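Local coordinates for protein putative TIM-barrel metal-dependent hydrolase (Mycobacterium avium subsp. paratuberculosis S397, PDB 4DZI) that probably acts as a metal-dependent amidohydrolase, with two cadmium ions bound in the metal site of its TIM-barrel fold, at residues L237-A240 with A241-G245; I384-D387 with N388-L392. One frame throughout, in Å; residues are numbered along the deposited sequence.

In the fold
Contact 1 (237-245) is the end of a short helix and the turn after it, whereas contact 2 (384-392) lies wholly within a helix; they sit on opposite sides of the centre of the chain, with centres 38 Å apart and nearest atoms about 27 Å apart. Contact 1 ends helix 237-242, which follows strand 227-230, the strand carrying the metal ligand His-230; its centre lies about 24 Å from the centre of the chain, and it faces the second subunit. Contact 2 belongs to the late helix 378-393, its centre about 17 Å from that of the chain, and packs on strand 9-15, which brings Asp-13 and His-15 to the cadmium site. No residue of either contact is itself a metal ligand.

Contact 1. Residues L237-A240 with A241-G245; sequences LHIA and AAWGG
Backbone bonds from Ala-241 N to Leu-237 O and from Ala-242 N to His-238 O, both 3.0 Å, carry helix 237-242 to its end, where a Schellman motif closes it. Gly-245 N reaches back to Ala-240 O at 2.9 Å, and inside this loop Gly-244 N bonds to Ala-241 O. Gly-244 is the C-prime residue: its positive phi of 92°, a conformation readily taken by glycine, turns the chain out of the helix. Ala-240 O also receives a weak bond from Trp-243 N, whose better-aligned acceptor is Ile-239 O, so one amide spans two carbonyls at the point where helical geometry stops.

The indole of Trp-243 folds back on Ile-239: CG stands beside the backbone N and anti to the carbonyl carbon (chi1 -75°), which swings the five-membered ring that way. CG2 of Ile-239 approaches CD1 of Trp-243 at 4.3 Å, and both side chains pack on Leu-262 of helix 257-263. NE1, next to CD1 in the same ring, is hydrogen-bonded to Tyr-236 OH of the second subunit; at this dimer interface, too, the ring of His-238 meets that of His-238 of the second subunit, planes nearly perpendicular. Within the helix end itself, Ile-239 O lies in the indole plane at the ring edge, 3.4 Å from CD1 of Trp-243.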
loop_
_atom_site.group_PDB
_atom_site.type_symbol
_atom_site.label_atom_id
_atom_site.label_comp_id
_atom_site.label_asym_id
_atom_site.label_seq_id
_atom_site.Cartn_x
_atom_site.Cartn_y
_atom_site.Cartn_z
ATOM N N LEU C 237 -7.666 6.594 -4.829
ATOM C CA LEU C 237 -7.835 7.793 -4.011
ATOM C C LEU C 237 -8.670 7.519 -2.751
ATOM O O LEU C 237 -8.686 8.364 -1.875
ATOM C CB LEU C 237 -8.408 8.948 -4.823
ATOM C CG LEU C 237 -7.381 9.550 -5.780
ATOM C CD1 LEU C 237 -8.033 10.576 -6.699
ATOM C CD2 LEU C 237 -6.215 10.170 -5.030
ATOM N N HIS C 238 -9.348 6.366 -2.651
ATOM C CA HIS C 238 -10.074 6.034 -1.387
ATOM C C HIS C 238 -9.174 5.943 -0.158
ATOM O O HIS C 238 -9.612 6.220 0.963
ATOM C CB HIS C 238 -10.998 4.812 -1.517
ATOM C CG HIS C 238 -10.282 3.468 -1.554
ATOM N ND1 HIS C 238 -10.141 2.687 -0.461
ATOM C CD2 HIS C 238 -9.703 2.761 -2.617
ATOM C CE1 HIS C 238 -9.487 1.549 -0.799
ATOM N NE2 HIS C 238 -9.219 1.598 -2.118
ATOM N N ILE C 239 -7.907 5.596 -0.353
ATOM C CA ILE C 239 -6.941 5.601 0.749
ATOM C C ILE C 239 -6.668 7.019 1.252
ATOM O O ILE C 239 -6.766 7.306 2.455
ATOM C CB ILE C 239 -5.603 4.923 0.366
ATOM C CG1 ILE C 239 -5.835 3.463 -0.053
ATOM C CG2 ILE C 239 -4.632 4.992 1.551
ATOM C CD1 ILE C 239 -4.557 2.664 -0.199
ATOM N N ALA C 240 -6.318 7.919 0.343
ATOM C CA ALA C 240 -6.159 9.317 0.739
ATOM C C ALA C 240 -7.446 9.811 1.405
ATOM O O ALA C 240 -7.394 10.592 2.361
ATOM C CB ALA C 240 -5.786 10.191 -0.456
ATOM N N ALA C 241 -8.592 9.325 0.927
ATOM C CA ALA C 241 -9.884 9.731 1.479
ATOM C C ALA C 241 -10.026 9.327 2.949
ATOM O O ALA C 241 -10.505 10.107 3.779
ATOM C CB ALA C 241 -11.016 9.130 0.671
ATOM N N ALA C 242 -9.614 8.109 3.248
ATOM C CA ALA C 242 -9.680 7.610 4.605
ATOM C C ALA C 242 -8.826 8.471 5.522
ATOM O O ALA C 242 -9.127 8.543 6.706
ATOM C CB ALA C 242 -9.204 6.173 4.652
ATOM N N TRP C 243 -7.758 9.080 4.979
ATOM C CA TRP C 243 -6.841 9.987 5.721
ATOM C C TRP C 243 -7.268 11.438 5.722
ATOM O O TRP C 243 -6.492 12.300 6.087
ATOM C CB TRP C 243 -5.389 9.835 5.265
ATOM C CG TRP C 243 -4.772 8.553 5.794
ATOM C CD1 TRP C 243 -4.770 7.287 5.219
ATOM C CD2 TRP C 243 -4.076 8.399 7.064
ATOM N NE1 TRP C 243 -4.129 6.381 6.041
ATOM C CE2 TRP C 243 -3.704 6.995 7.169
ATOM C CE3 TRP C 243 -3.749 9.271 8.105
ATOM C CZ2 TRP C 243 -3.003 6.506 8.253
ATOM C CZ3 TRP C 243 -3.060 8.767 9.209
ATOM C CH2 TRP C 243 -2.686 7.427 9.279
ATOM N N GLY C 244 -8.517 11.698 5.340
ATOM C CA GLY C 244 -9.052 13.053 5.398
ATOM C C GLY C 244 -8.877 13.856 4.124
ATOM O O GLY C 244 -9.268 15.027 4.072
ATOM N N GLY C 245 -8.309 13.229 3.096
ATOM C CA GLY C 245 -8.030 13.915 1.823
ATOM C C GLY C 245 -9.276 14.327 1.059
ATOM O O GLY C 245 -10.152 13.503 0.794
#

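Contact 2. Residues I384-D387 with N388-L392; sequences IMRD and NALDL
One face of the Arg-386 guanidinium is occupied by a methyl of Leu-390, whose CD1 is 4.1 Å from NH2. At the carboxylate of Asp-387, OD1 meets the same CD1 at 3.6 Å, so a single methyl lies against both charged side chains about one turn back along the helix. The arginine chain crosses the leucine obliquely; with CG anti to the backbone N (chi1 179°) and the chain extended as far as NE, the guanidinium is carried past Leu-390 CD1 to Glu-116. There NH1 forms a salt bridge with Glu-116 and a hydrogen bond to Arg-8 O, while Asp-387 OD2 is paired with Arg-382.

The stretch belongs to helix 378-393, which widens into a pi-type turn at 384-387. A water bridges the backbone at this turn: it lies 3.0 Å from Ile-384 O, within hydrogen-bonding distance, and accepts from Ala-389 N at 2.8 Å, linking groups five residues apart. Beyond it, Leu-390 N to Arg-386 O is a weak bond of 3.4 Å, and regular spacing returns with Asp-391 N to Asp-387 O at 2.9 Å. On the buried side, Ala-389 lies against Ile-10 and Val-12 of strand 9-15. Asn-388 runs side by side with Ile-384, ND2 being 4.2 Å from CG1 of that isoleucine, and the same side-chain ND2 is hydrogen-bonded to Ile-351 O.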
loop_
_atom_site.group_PDB
_atom_site.type_symbol
_atom_site.label_atom_id
_atom_site.label_comp_id
_atom_site.label_asym_id
_atom_site.label_seq_id
_atom_site.Cartn_x
_atom_site.Cartn_y
_atom_site.Cartn_z
ATOM N N ILE C 384 15.600 -6.324 -24.372
ATOM C CA ILE C 384 14.801 -5.292 -23.690
ATOM C C ILE C 384 14.126 -4.343 -24.685
ATOM O O ILE C 384 12.944 -3.969 -24.530
ATOM C CB ILE C 384 15.688 -4.519 -22.709
ATOM C CG1 ILE C 384 16.068 -5.468 -21.552
ATOM C CG2 ILE C 384 14.952 -3.313 -22.145
ATOM C CD1 ILE C 384 17.123 -4.884 -20.640
ATOM N N MET C 385 14.859 -3.972 -25.730
ATOM C CA MET C 385 14.317 -3.028 -26.715
ATOM C C MET C 385 13.417 -3.597 -27.799
ATOM O O MET C 385 12.711 -2.853 -28.481
ATOM C CB MET C 385 15.480 -2.279 -27.392
ATOM C CG MET C 385 16.349 -1.461 -26.447
ATOM S SD MET C 385 15.453 -0.176 -25.516
ATOM C CE MET C 385 14.908 0.943 -26.793
ATOM N N ARG C 386 13.437 -4.909 -27.964
ATOM C CA ARG C 386 12.703 -5.509 -29.061
ATOM C C ARG C 386 12.193 -6.927 -28.813
ATOM O O ARG C 386 11.008 -7.200 -28.918
ATOM C CB ARG C 386 13.621 -5.498 -30.282
ATOM C CG ARG C 386 12.984 -6.116 -31.492
ATOM C CD ARG C 386 13.928 -6.063 -32.669
ATOM N NE ARG C 386 13.230 -6.773 -33.726
ATOM C CZ ARG C 386 12.330 -6.245 -34.561
ATOM N NH1 ARG C 386 12.037 -4.942 -34.556
ATOM N NH2 ARG C 386 11.707 -7.040 -35.425
ATOM N N ASP C 387 13.092 -7.862 -28.493
ATOM C CA ASP C 387 12.638 -9.242 -28.562
ATOM C C ASP C 387 11.793 -9.728 -27.392
ATOM O O ASP C 387 10.971 -10.645 -27.548
ATOM C CB ASP C 387 13.819 -10.148 -28.807
ATOM C CG ASP C 387 14.366 -9.968 -30.215
ATOM O OD1 ASP C 387 13.555 -9.848 -31.152
ATOM O OD2 ASP C 387 15.580 -9.938 -30.384
ATOM N N ASN C 388 11.965 -9.138 -26.208
ATOM C CA ASN C 388 11.098 -9.572 -25.125
ATOM C C ASN C 388 9.637 -9.257 -25.427
ATOM O O ASN C 388 8.753 -10.001 -25.046
ATOM C CB ASN C 388 11.468 -8.873 -23.825
ATOM C CG ASN C 388 12.810 -9.347 -23.283
ATOM O OD1 ASN C 388 13.322 -10.396 -23.672
ATOM N ND2 ASN C 388 13.378 -8.577 -22.379
ATOM N N ALA C 389 9.382 -8.119 -26.060
ATOM C CA ALA C 389 8.006 -7.736 -26.430
ATOM C C ALA C 389 7.443 -8.746 -27.438
ATOM O O ALA C 389 6.285 -9.094 -27.375
ATOM C CB ALA C 389 7.977 -6.336 -27.017
ATOM N N LEU C 390 8.286 -9.187 -28.380
ATOM C CA LEU C 390 7.824 -10.168 -29.360
ATOM C C LEU C 390 7.555 -11.496 -28.659
ATOM O O LEU C 390 6.570 -12.175 -28.967
ATOM C CB LEU C 390 8.855 -10.310 -30.491
ATOM C CG LEU C 390 8.929 -9.043 -31.337
ATOM C CD1 LEU C 390 10.165 -9.073 -32.237
ATOM C CD2 LEU C 390 7.663 -8.908 -32.171
ATOM N N ASP C 391 8.370 -11.831 -27.653
ATOM C CA ASP C 391 8.095 -13.023 -26.841
ATOM C C ASP C 391 6.730 -12.929 -26.109
ATOM O O ASP C 391 5.938 -13.880 -26.071
ATOM C CB ASP C 391 9.165 -13.168 -25.770
ATOM C CG ASP C 391 10.524 -13.631 -26.300
ATOM O OD1 ASP C 391 10.685 -14.015 -27.479
ATOM O OD2 ASP C 391 11.470 -13.590 -25.495
ATOM N N LEU C 392 6.462 -11.766 -25.506
ATOM C CA LEU C 392 5.202 -11.517 -24.837
ATOM C C LEU C 392 3.989 -11.743 -25.746
ATOM O O LEU C 392 3.023 -12.356 -25.323
ATOM C CB LEU C 392 5.190 -10.088 -24.275
ATOM C CG LEU C 392 3.832 -9.554 -23.829
ATOM C CD1 LEU C 392 3.297 -10.231 -22.548
ATOM C CD2 LEU C 392 4.001 -8.036 -23.605
HETATM O O HOH W 1 11.142 -5.996 -25.774
#